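Local coordinates for repeat Five Residue (Rfr) protein or pentapeptide repeat protein (PDB 2O6W) that is of unknown function but folds as a right-handed quadrilateral beta helix built from tandem pentapeptide repeats, at residues Asn110-Arg124 / Gly130-Asp144. Numbering follows the deposited sequence.
Sequences NANLQGANLENANLR and GVNLEETHLKGIETD
N112 and N132, and N117 and H137, meet between 110-124 and 130-144, successive coils of a pentapeptide-repeat beta helix, and illustrate how such a fold stacks equivalent residues twenty positions apart. On the outer surface N112 and N132 run side by side with amide planes only 10° apart, and ND2 of N132 donates to OD1 of N112 at 2.9 Å. That oxygen also accepts Q114 N, closing an Asx turn, and the two donors reach it from opposite faces of the amide. One corner on, the ladder changes chemistry: H137 ND1 bonds N117 OD1 at 3.3 Å from above the carbonyl plane, while E119 OE2 forms a long salt bridge of 3.6 Å with K139 NZ. Out of step with that spacing, since E142 lies level with N122, R124 holds E142 end-on, NH1 and NH2 lying 2.6 and 2.7 Å from the single oxygen OE1, which sits in the guanidinium plane. A leucine in place of R124 would probably leave the E142 carboxylate without its cationic mate. Behind these side chains, main-chain bonds tie the coils, as H137 N to A116 O and L118 N to H137 O, both at 3.0 Å, and type II turns form the corners. Inward, L118 and L138 lie alongside each other and L113 packs on V131, continuing the hydrophobic interior. T136 replaces the small alanine of A116; with its hydroxyl anti to the carbonyl carbon (chi1 -57°), OG1 donates to L113 O at 2.6 Å, on the face opposite A116 N.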
loop_
_atom_site.group_PDB
_atom_site.type_symbol
_atom_site.label_atom_id
_atom_site.label_comp_id
_atom_site.label_asym_id
_atom_site.label_seq_id
_atom_site.Cartn_x
_atom_site.Cartn_y
_atom_site.Cartn_z
ATOM N N ASN A 110 9.174 4.478 7.939
ATOM C CA ASN A 110 8.467 5.743 8.096
ATOM C C ASN A 110 7.108 5.779 7.417
ATOM O O ASN A 110 6.572 6.849 7.123
ATOM C CB ASN A 110 9.328 6.882 7.583
ATOM C CG ASN A 110 10.606 7.016 8.362
ATOM O OD1 ASN A 110 10.604 6.900 9.586
ATOM N ND2 ASN A 110 11.706 7.262 7.666
ATOM N N ALA A 111 6.556 4.604 7.165
ATOM C CA ALA A 111 5.254 4.505 6.540
ATOM C C ALA A 111 4.198 4.792 7.602
ATOM O O ALA A 111 4.438 4.600 8.791
ATOM C CB ALA A 111 5.062 3.105 5.974
ATOM N N ASN A 112 3.033 5.267 7.187
ATOM C CA ASN A 112 1.960 5.518 8.145
ATOM C C ASN A 112 0.943 4.367 8.008
ATOM O O ASN A 112 0.354 4.180 6.947
ATOM C CB ASN A 112 1.313 6.882 7.860
ATOM C CG ASN A 112 0.049 7.117 8.679
ATOM O OD1 ASN A 112 -0.122 6.545 9.757
ATOM N ND2 ASN A 112 -0.834 7.972 8.174
ATOM N N LEU A 113 0.761 3.589 9.074
ATOM C CA LEU A 113 -0.169 2.453 9.054
ATOM C C LEU A 113 -1.322 2.610 10.030
ATOM O O LEU A 113 -1.882 1.620 10.512
ATOM C CB LEU A 113 0.566 1.144 9.373
ATOM C CG LEU A 113 1.263 0.365 8.250
ATOM C CD1 LEU A 113 2.200 1.277 7.493
ATOM C CD2 LEU A 113 2.026 -0.822 8.845
ATOM N N GLN A 114 -1.677 3.856 10.321
ATOM C CA GLN A 114 -2.761 4.133 11.253
ATOM C C GLN A 114 -4.082 3.558 10.771
ATOM O O GLN A 114 -4.499 3.782 9.632
ATOM C CB GLN A 114 -2.909 5.637 11.467
ATOM C CG GLN A 114 -3.832 5.992 12.621
ATOM C CD GLN A 114 -3.919 7.485 12.846
ATOM O OE1 GLN A 114 -4.428 8.219 12.002
ATOM N NE2 GLN A 114 -3.410 7.946 13.980
ATOM N N GLY A 115 -4.730 2.813 11.659
ATOM C CA GLY A 115 -6.002 2.212 11.333
ATOM C C GLY A 115 -5.915 1.148 10.262
ATOM O O GLY A 115 -6.939 0.652 9.817
ATOM N N ALA A 116 -4.707 0.790 9.839
ATOM C CA ALA A 116 -4.560 -0.231 8.805
ATOM C C ALA A 116 -4.791 -1.621 9.374
ATOM O O ALA A 116 -4.519 -1.877 10.553
ATOM C CB ALA A 116 -3.177 -0.154 8.167
ATOM N N ASN A 117 -5.287 -2.517 8.529
ATOM C CA ASN A 117 -5.557 -3.889 8.942
ATOM C C ASN A 117 -4.558 -4.851 8.302
ATOM O O ASN A 117 -4.570 -5.048 7.090
ATOM C CB ASN A 117 -6.976 -4.295 8.532
ATOM C CG ASN A 117 -7.417 -5.600 9.177
ATOM O OD1 ASN A 117 -6.590 -6.365 9.680
ATOM N ND2 ASN A 117 -8.720 -5.865 9.156
ATOM N N LEU A 118 -3.704 -5.451 9.121
ATOM C CA LEU A 118 -2.712 -6.393 8.625
ATOM C C LEU A 118 -2.898 -7.810 9.151
ATOM O O LEU A 118 -1.929 -8.549 9.271
ATOM C CB LEU A 118 -1.295 -5.917 8.974
ATOM C CG LEU A 118 -0.720 -4.762 8.145
ATOM C CD1 LEU A 118 -1.546 -3.505 8.375
ATOM C CD2 LEU A 118 0.734 -4.529 8.532
ATOM N N GLU A 119 -4.135 -8.199 9.448
ATOM C CA GLU A 119 -4.395 -9.538 9.979
ATOM C C GLU A 119 -3.804 -10.660 9.126
ATOM O O GLU A 119 -3.995 -10.701 7.911
ATOM C CB GLU A 119 -5.899 -9.774 10.147
ATOM C CG GLU A 119 -6.231 -11.007 10.993
ATOM C CD GLU A 119 -7.719 -11.137 11.300
ATOM O OE1 GLU A 119 -8.342 -10.111 11.670
ATOM O OE2 GLU A 119 -8.264 -12.261 11.196
ATOM N N ASN A 120 -3.078 -11.561 9.780
ATOM C CA ASN A 120 -2.464 -12.700 9.117
ATOM C C ASN A 120 -1.432 -12.323 8.068
ATOM O O ASN A 120 -1.015 -13.154 7.263
ATOM C CB ASN A 120 -3.545 -13.564 8.475
ATOM C CG ASN A 120 -4.559 -14.043 9.481
ATOM O OD1 ASN A 120 -4.202 -14.364 10.613
ATOM N ND2 ASN A 120 -5.822 -14.098 9.085
ATOM N N ALA A 121 -1.016 -11.068 8.075
ATOM C CA ALA A 121 -0.035 -10.627 7.107
ATOM C C ALA A 121 1.336 -11.203 7.455
ATOM O O ALA A 121 1.640 -11.441 8.626
ATOM C CB ALA A 121 0.022 -9.113 7.083
ATOM N N ASN A 122 2.154 -11.435 6.431
ATOM C CA ASN A 122 3.501 -11.961 6.624
ATOM C C ASN A 122 4.528 -10.826 6.624
ATOM O O ASN A 122 4.781 -10.208 5.588
ATOM C CB ASN A 122 3.851 -12.963 5.521
ATOM C CG ASN A 122 5.282 -13.475 5.632
ATOM O OD1 ASN A 122 5.898 -13.385 6.699
ATOM N ND2 ASN A 122 5.811 -14.025 4.541
ATOM N N LEU A 123 5.121 -10.564 7.786
ATOM C CA LEU A 123 6.115 -9.509 7.926
ATOM C C LEU A 123 7.531 -10.029 8.151
ATOM O O LEU A 123 8.368 -9.324 8.719
ATOM C CB LEU A 123 5.738 -8.577 9.078
ATOM C CG LEU A 123 4.649 -7.539 8.808
ATOM C CD1 LEU A 123 3.400 -8.206 8.270
ATOM C CD2 LEU A 123 4.347 -6.804 10.105
ATOM N N ARG A 124 7.801 -11.251 7.704
ATOM C CA ARG A 124 9.127 -11.843 7.860
ATOM C C ARG A 124 10.184 -11.046 7.116
ATOM O O ARG A 124 10.080 -10.849 5.907
ATOM C CB ARG A 124 9.152 -13.278 7.332
ATOM C CG ARG A 124 8.408 -14.278 8.176
ATOM C CD ARG A 124 8.598 -15.685 7.636
ATOM N NE ARG A 124 7.879 -16.662 8.445
ATOM C CZ ARG A 124 6.579 -16.914 8.341
ATOM N NH1 ARG A 124 5.840 -16.269 7.449
ATOM N NH2 ARG A 124 6.009 -17.803 9.146
ATOM N N GLY A 130 10.271 3.335 12.397
ATOM C CA GLY A 130 9.574 4.609 12.338
ATOM C C GLY A 130 8.126 4.550 11.881
ATOM O O GLY A 130 7.532 5.578 11.565
ATOM N N VAL A 131 7.549 3.357 11.847
ATOM C CA VAL A 131 6.168 3.204 11.413
ATOM C C VAL A 131 5.141 3.639 12.459
ATOM O O VAL A 131 5.308 3.387 13.655
ATOM C CB VAL A 131 5.869 1.743 11.029
ATOM C CG1 VAL A 131 4.380 1.555 10.835
ATOM C CG2 VAL A 131 6.608 1.379 9.749
ATOM N N ASN A 132 4.079 4.299 12.003
ATOM C CA ASN A 132 3.006 4.733 12.900
ATOM C C ASN A 132 2.016 3.568 13.025
ATOM O O ASN A 132 1.261 3.288 12.097
ATOM C CB ASN A 132 2.307 5.982 12.339
ATOM C CG ASN A 132 1.096 6.405 13.170
ATOM O OD1 ASN A 132 0.972 6.040 14.342
ATOM N ND2 ASN A 132 0.210 7.188 12.569
ATOM N N LEU A 133 2.039 2.895 14.175
ATOM C CA LEU A 133 1.172 1.746 14.429
ATOM C C LEU A 133 -0.018 2.088 15.316
ATOM O O LEU A 133 -0.487 1.249 16.095
ATOM C CB LEU A 133 1.979 0.617 15.079
ATOM C CG LEU A 133 3.138 0.053 14.256
ATOM C CD1 LEU A 133 3.976 -0.893 15.107
ATOM C CD2 LEU A 133 2.585 -0.658 13.035
ATOM N N GLU A 134 -0.509 3.318 15.198
ATOM C CA GLU A 134 -1.641 3.768 16.005
ATOM C C GLU A 134 -2.941 3.150 15.516
ATOM O O GLU A 134 -3.415 3.463 14.427
ATOM C CB GLU A 134 -1.758 5.295 15.965
ATOM C CG GLU A 134 -2.729 5.841 17.001
ATOM C CD GLU A 134 -2.954 7.340 16.884
ATOM O OE1 GLU A 134 -1.959 8.096 16.783
ATOM O OE2 GLU A 134 -4.133 7.761 16.902
ATOM N N GLU A 135 -3.511 2.274 16.334
ATOM C CA GLU A 135 -4.759 1.597 15.995
ATOM C C GLU A 135 -4.578 0.671 14.799
ATOM O O GLU A 135 -5.492 0.480 13.998
ATOM C CB GLU A 135 -5.857 2.619 15.698
ATOM C CG GLU A 135 -6.221 3.494 16.882
ATOM C CD GLU A 135 -7.129 4.638 16.495
ATOM O OE1 GLU A 135 -6.685 5.500 15.698
ATOM O OE2 GLU A 135 -8.284 4.676 16.982
ATOM N N THR A 136 -3.385 0.098 14.691
ATOM C CA THR A 136 -3.065 -0.817 13.610
ATOM C C THR A 136 -3.346 -2.239 14.077
ATOM O O THR A 136 -2.825 -2.672 15.105
ATOM C CB THR A 136 -1.579 -0.711 13.212
ATOM O OG1 THR A 136 -1.281 0.638 12.837
ATOM C CG2 THR A 136 -1.269 -1.643 12.047
ATOM N N HIS A 137 -4.163 -2.960 13.316
ATOM C CA HIS A 137 -4.525 -4.331 13.654
ATOM C C HIS A 137 -3.419 -5.294 13.228
ATOM O O HIS A 137 -3.242 -5.553 12.037
ATOM C CB HIS A 137 -5.835 -4.699 12.956
ATOM C CG HIS A 137 -6.523 -5.887 13.548
ATOM N ND1 HIS A 137 -7.371 -6.697 12.821
ATOM C CD2 HIS A 137 -6.504 -6.393 14.803
ATOM C CE1 HIS A 137 -7.840 -7.652 13.603
ATOM N NE2 HIS A 137 -7.331 -7.490 14.811
ATOM N N LEU A 138 -2.678 -5.827 14.195
ATOM C CA LEU A 138 -1.580 -6.744 13.888
ATOM C C LEU A 138 -1.850 -8.188 14.285
ATOM O O LEU A 138 -0.927 -8.990 14.405
ATOM C CB LEU A 138 -0.295 -6.272 14.559
ATOM C CG LEU A 138 0.266 -4.930 14.087
ATOM C CD1 LEU A 138 1.492 -4.605 14.919
ATOM C CD2 LEU A 138 0.622 -4.991 12.600
ATOM N N LYS A 139 -3.123 -8.513 14.472
ATOM C CA LYS A 139 -3.516 -9.860 14.853
ATOM C C LYS A 139 -3.045 -10.920 13.850
ATOM O O LYS A 139 -3.265 -10.789 12.646
ATOM C CB LYS A 139 -5.038 -9.922 14.997
ATOM C CG LYS A 139 -5.584 -11.327 15.178
ATOM C CD LYS A 139 -7.094 -11.375 15.025
ATOM C CE LYS A 139 -7.573 -12.817 15.016
ATOM N NZ LYS A 139 -9.002 -12.949 14.638
ATOM N N GLY A 140 -2.381 -11.958 14.356
ATOM C CA GLY A 140 -1.917 -13.051 13.511
ATOM C C GLY A 140 -0.752 -12.833 12.562
ATOM O O GLY A 140 -0.457 -13.712 11.758
ATOM N N ILE A 141 -0.085 -11.685 12.638
ATOM C CA ILE A 141 1.050 -11.426 11.748
ATOM C C ILE A 141 2.179 -12.420 12.013
ATOM O O ILE A 141 2.284 -12.976 13.101
ATOM C CB ILE A 141 1.615 -9.997 11.927
ATOM C CG1 ILE A 141 2.050 -9.777 13.377
ATOM C CG2 ILE A 141 0.578 -8.973 11.533
ATOM C CD1 ILE A 141 2.711 -8.435 13.618
ATOM N N GLU A 142 3.018 -12.641 11.011
ATOM C CA GLU A 142 4.141 -13.557 11.137
ATOM C C GLU A 142 5.431 -12.741 11.078
ATOM O O GLU A 142 5.555 -11.817 10.273
ATOM C CB GLU A 142 4.114 -14.573 9.994
ATOM C CG GLU A 142 2.789 -15.311 9.848
ATOM C CD GLU A 142 2.696 -16.123 8.554
ATOM O OE1 GLU A 142 3.526 -17.040 8.359
ATOM O OE2 GLU A 142 1.791 -15.846 7.733
ATOM N N THR A 143 6.387 -13.070 11.939
ATOM C CA THR A 143 7.657 -12.355 11.964
ATOM C C THR A 143 8.815 -13.322 12.174
ATOM O O THR A 143 8.614 -14.526 12.285
ATOM C CB THR A 143 7.684 -11.295 13.089
ATOM O OG1 THR A 143 7.415 -11.924 14.347
ATOM C CG2 THR A 143 6.644 -10.216 12.831
ATOM N N ASP A 144 10.029 -12.790 12.215
ATOM C CA ASP A 144 11.205 -13.615 12.429
ATOM C C ASP A 144 12.342 -12.743 12.930
ATOM O O ASP A 144 12.162 -11.542 13.145
ATOM C CB ASP A 144 11.605 -14.330 11.136
ATOM C CG ASP A 144 11.950 -13.368 10.013
ATOM O OD1 ASP A 144 11.954 -12.137 10.245
ATOM O OD2 ASP A 144 12.225 -13.847 8.889
HETATM O O HOH W 1 8.237 8.389 11.282
#